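PDB 4V1S: alpha-1,6-mannanase from Bacteroides thetaiotaomicron, which probably hydrolyses internal alpha-1,6-mannosidic linkages in the backbones of mannans. Local coordinates for residues A[333-336]-A[337-340]; A[282-285]-A[286-289]. All blocks are in the same frame, centred on the assembly; numbering follows the deposited sequence.

Overall arrangement
Both contacts are local, each made at the start of a helix, 334-350 for contact 1 and 284-301 for contact 2. Their centres lie 22 Å apart and their nearest atoms about 8 Å, so they do not touch. Trp335 of contact 1 nevertheless rests on Leu294 and Glu298, farther along the helix that contact 2 begins. Contact 1 is partly buried, and Leu336, Ala339 and Phe340 pack against helices 313-330 and 374-394. Contact 2 is a surface contact in which Tyr286 alone is buried. Both share helical backbone bonds; contact 2 adds a capping aspartate, a water bridge and a CH-pi contact, contact 1 apolar packing and a lysine beside an indole.

Contact 1. Residues A[333-336]-A[337-340]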
loop_
_atom_site.group_PDB
_atom_site.type_symbol
_atom_site.label_atom_id
_atom_site.label_comp_id
_atom_site.label_asym_id
_atom_site.label_seq_id
_atom_site.Cartn_x
_atom_site.Cartn_y
_atom_site.Cartn_z
ATOM N N THR A 333 18.662 -1.123 -13.975
ATOM C CA THR A 333 19.035 -1.241 -12.574
ATOM C C THR A 333 19.119 0.107 -11.850
ATOM O O THR A 333 19.177 0.113 -10.632
ATOM C CB THR A 333 20.381 -2.003 -12.383
ATOM O OG1 THR A 333 21.431 -1.317 -13.076
ATOM C CG2 THR A 333 20.274 -3.450 -12.884
ATOM N N VAL A 334 19.118 1.236 -12.572
ATOM C CA VAL A 334 19.033 2.548 -11.914
ATOM C C VAL A 334 17.852 2.600 -10.931
ATOM O O VAL A 334 17.936 3.220 -9.864
ATOM C CB VAL A 334 18.909 3.716 -12.925
ATOM C CG1 VAL A 334 17.535 3.761 -13.600
ATOM C CG2 VAL A 334 19.157 5.049 -12.218
ATOM N N TRP A 335 16.749 1.963 -11.299
ATOM C CA TRP A 335 15.558 1.973 -10.442
ATOM C C TRP A 335 15.824 1.216 -9.135
ATOM O O TRP A 335 15.384 1.638 -8.090
ATOM C CB TRP A 335 14.373 1.328 -11.151
ATOM C CG TRP A 335 13.977 1.997 -12.426
ATOM C CD1 TRP A 335 13.970 1.432 -13.652
ATOM C CD2 TRP A 335 13.511 3.346 -12.593
ATOM N NE1 TRP A 335 13.554 2.343 -14.598
ATOM C CE2 TRP A 335 13.246 3.523 -13.970
ATOM C CE3 TRP A 335 13.288 4.422 -11.718
ATOM C CZ2 TRP A 335 12.750 4.719 -14.492
ATOM C CZ3 TRP A 335 12.804 5.607 -12.237
ATOM C CH2 TRP A 335 12.556 5.754 -13.617
ATOM N N LEU A 336 16.589 0.134 -9.204
ATOM C CA LEU A 336 16.959 -0.621 -7.985
ATOM C C LEU A 336 17.972 0.166 -7.167
ATOM O O LEU A 336 17.907 0.179 -5.961
ATOM C CB LEU A 336 17.488 -1.990 -8.343
ATOM C CG LEU A 336 16.499 -2.844 -9.107
ATOM C CD1 LEU A 336 17.085 -4.223 -9.263
ATOM C CD2 LEU A 336 15.127 -2.837 -8.422
ATOM N N THR A 337 18.882 0.867 -7.826
ATOM C CA THR A 337 19.783 1.730 -7.109
ATOM C C THR A 337 19.064 2.721 -6.217
ATOM O O THR A 337 19.456 2.939 -5.067
ATOM C CB THR A 337 20.732 2.465 -8.083
ATOM O OG1 THR A 337 21.508 1.489 -8.782
ATOM C CG2 THR A 337 21.666 3.397 -7.338
ATOM N N LYS A 338 18.027 3.338 -6.754
ATOM C CA LYS A 338 17.239 4.278 -5.995
ATOM C C LYS A 338 16.570 3.538 -4.822
ATOM O O LYS A 338 16.605 3.991 -3.692
ATOM C CB LYS A 338 16.196 4.940 -6.922
ATOM C CG LYS A 338 16.817 5.868 -7.971
ATOM C CD LYS A 338 15.797 6.433 -8.954
ATOM C CE LYS A 338 16.438 7.449 -9.872
ATOM N NZ LYS A 338 15.471 7.874 -10.905
ATOM N N ALA A 339 15.941 2.408 -5.112
ATOM C CA ALA A 339 15.195 1.699 -4.094
ATOM C C ALA A 339 16.115 1.287 -2.939
ATOM O O ALA A 339 15.804 1.495 -1.772
ATOM C CB ALA A 339 14.484 0.511 -4.708
ATOM N N PHE A 340 17.240 0.694 -3.263
ATOM C CA PHE A 340 18.154 0.253 -2.223
ATOM C C PHE A 340 18.730 1.422 -1.434
ATOM O O PHE A 340 18.902 1.332 -0.228
ATOM C CB PHE A 340 19.282 -0.583 -2.780
ATOM C CG PHE A 340 18.858 -1.938 -3.282
ATOM C CD1 PHE A 340 18.249 -2.833 -2.445
ATOM C CD2 PHE A 340 19.131 -2.328 -4.586
ATOM C CE1 PHE A 340 17.894 -4.088 -2.891
ATOM C CE2 PHE A 340 18.774 -3.567 -5.033
ATOM C CZ PHE A 340 18.139 -4.446 -4.187
#
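Lys338 runs back alongside Trp335, the two side chains pointing the same way from positions three residues apart, on the same side of the helix. With CG anti to the carbonyl carbon (chi1 -68°) and an extended chain beyond, the lysine first skirts backbone oxygens: its CB is 3.6 Å from Trp335 O, and its CG is 3.4 Å from Val334 O. Lys338 CD still passes that same Val334 carbonyl, and Lys338 CE comes within 4.3 Å of Val334 CG2. At the tip, Lys338 NZ reaches 3.7 Å from Trp335 CZ3, approaching the indole obliquely. The ammonium forms a salt bridge with Glu298 of helix 284-301. Trp335 NE1 is hydrogen-bonded to Asp330, a bond that probably helps fix the rotation of the indole. Val334 CG1 lies over one indole face, offset toward its rim.

On another side of the helix, Phe340 CE2 meets Leu336 CB at 3.9 Å. The aromatic ring also slants past the carbonyl of Leu336, and Leu336 O accepts from Phe340 N at 2.8 Å in an almost straight bond (177°). Thr333 O is gripped twice: Thr337 N donates to it at 2.9 Å, and Thr337 OG1 adds a longer bond from above the carbonyl plane.

Successive i to i+4 backbone bonds identify regular alpha-helix here, at the first turns of helix 334-350. Packing of its buried side on helices 313-330 and 374-394 is consistent with the (alpha/alpha)6 barrel of the six-hairpin glycosidases.

Contact 2. Residues A[282-285]-A[286-289]; sequences KDEK and YLSQ
Lys285 sets its CE over one face of the Tyr286 ring. The evidence for a CH-pi contact is that Lys285 CE sits 3.9 Å from the centroid of the Tyr286 ring and 26° off its normal, shifted toward the phenol end, where CE is 3.5 Å from Tyr286 CZ. The lysine gets there by turning CG between the backbone N and the carbonyl carbon (chi1 79°), and the chain is extended beyond CG; the two side chains lie side by side, pointing the same way. Asp283 approaches the same ring differently: its CB stands 3.9 Å from Tyr286 CD2, beside the ring on the side of the ring plane that also holds the lysine carbon.

The carboxylate of Asp283, at the N-cap, receives Lys285 N on OD1 at 3.0 Å, with the donor above the carboxylate plane and a fairly straight N-H (160°).

Glu284 and Leu287 lie side by side, with Glu284 OE1 3.7 Å from Leu287 CD2. The bend at chi2 of Glu284 brings OE1 to a water that donates to it at 2.8 Å; this water also donates to Glu284 O and accepts from Ser288 OG, bridging side chains one turn apart. The other carboxylate oxygen of Glu284, OE2, is hydrogen-bonded to Tyr278.

Were Tyr286 replaced by an alanine, Lys285 CE would probably lose the ring face it rests on, and a gap would be likely to open toward Met277 and Ile229.

The tyrosine wedges this first turn of helix 284-301 against helices 264-281 and 222-239, touching Thr281 and Asn232 as well, while Leu287 meets Leu275 and Gln289 leans on Trp274, both of helix 264-281.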
loop_
_atom_site.group_PDB
_atom_site.type_symbol
_atom_site.label_atom_id
_atom_site.label_comp_id
_atom_site.label_asym_id
_atom_site.label_seq_id
_atom_site.Cartn_x
_atom_site.Cartn_y
_atom_site.Cartn_z
ATOM N N LYS A 282 -1.074 -2.055 -23.980
ATOM C CA LYS A 282 0.041 -1.663 -24.835
ATOM C C LYS A 282 -0.055 -0.194 -25.292
ATOM O O LYS A 282 0.654 0.209 -26.210
ATOM C CB LYS A 282 0.183 -2.632 -26.030
ATOM N N ASP A 283 -0.883 0.619 -24.625
ATOM C CA ASP A 283 -1.037 2.027 -24.990
ATOM C C ASP A 283 0.045 2.822 -24.265
ATOM O O ASP A 283 0.050 2.930 -23.042
ATOM C CB ASP A 283 -2.432 2.537 -24.626
ATOM C CG ASP A 283 -2.704 3.964 -25.122
ATOM O OD1 ASP A 283 -1.754 4.748 -25.338
ATOM O OD2 ASP A 283 -3.895 4.313 -25.279
ATOM N N GLU A 284 0.941 3.403 -25.051
ATOM C CA GLU A 284 2.100 4.106 -24.515
ATOM C C GLU A 284 1.737 5.305 -23.636
ATOM O O GLU A 284 2.547 5.738 -22.838
ATOM C CB GLU A 284 3.005 4.575 -25.669
ATOM C CG GLU A 284 3.672 3.452 -26.444
ATOM C CD GLU A 284 4.776 2.743 -25.671
ATOM O OE1 GLU A 284 5.450 3.390 -24.838
ATOM O OE2 GLU A 284 4.973 1.531 -25.908
ATOM N N LYS A 285 0.533 5.848 -23.782
ATOM C CA LYS A 285 0.116 6.952 -22.913
ATOM C C LYS A 285 0.223 6.601 -21.436
ATOM O O LYS A 285 0.519 7.463 -20.622
ATOM C CB LYS A 285 -1.313 7.399 -23.210
ATOM C CG LYS A 285 -2.414 6.522 -22.611
ATOM C CD LYS A 285 -3.777 6.953 -23.128
ATOM C CE LYS A 285 -4.902 6.203 -22.436
ATOM N NZ LYS A 285 -6.198 6.869 -22.715
ATOM N N TYR A 286 -0.040 5.350 -21.087
ATOM C CA TYR A 286 0.021 4.941 -19.686
ATOM C C TYR A 286 1.472 4.939 -19.177
ATOM O O TYR A 286 1.742 5.351 -18.037
ATOM C CB TYR A 286 -0.617 3.565 -19.502
ATOM C CG TYR A 286 -2.113 3.544 -19.729
ATOM C CD1 TYR A 286 -2.963 4.254 -18.896
ATOM C CD2 TYR A 286 -2.679 2.799 -20.769
ATOM C CE1 TYR A 286 -4.335 4.247 -19.078
ATOM C CE2 TYR A 286 -4.061 2.773 -20.974
ATOM C CZ TYR A 286 -4.888 3.503 -20.138
ATOM O OH TYR A 286 -6.237 3.506 -20.318
ATOM N N LEU A 287 2.401 4.468 -20.001
ATOM C CA LEU A 287 3.809 4.478 -19.629
ATOM C C LEU A 287 4.324 5.906 -19.528
ATOM O O LEU A 287 5.044 6.235 -18.585
ATOM C CB LEU A 287 4.657 3.674 -20.611
ATOM C CG LEU A 287 6.152 3.538 -20.301
ATOM C CD1 LEU A 287 6.405 2.822 -18.976
ATOM C CD2 LEU A 287 6.845 2.799 -21.436
ATOM N N SER A 288 3.964 6.756 -20.496
ATOM C CA SER A 288 4.393 8.148 -20.464
ATOM C C SER A 288 3.887 8.855 -19.198
ATOM O O SER A 288 4.641 9.587 -18.559
ATOM C CB SER A 288 3.924 8.911 -21.721
ATOM O OG SER A 288 4.526 8.343 -22.871
ATOM N N GLN A 289 2.624 8.618 -18.835
ATOM C CA GLN A 289 2.048 9.217 -17.652
ATOM C C GLN A 289 2.757 8.731 -16.385
ATOM O O GLN A 289 3.106 9.535 -15.505
ATOM C CB GLN A 289 0.554 8.928 -17.579
ATOM C CG GLN A 289 -0.126 9.609 -16.410
ATOM C CD GLN A 289 -0.088 11.116 -16.518
ATOM O OE1 GLN A 289 -0.704 11.710 -17.419
ATOM N NE2 GLN A 289 0.646 11.757 -15.610
HETATM O O HOH W 1 5.558 5.906 -23.658
#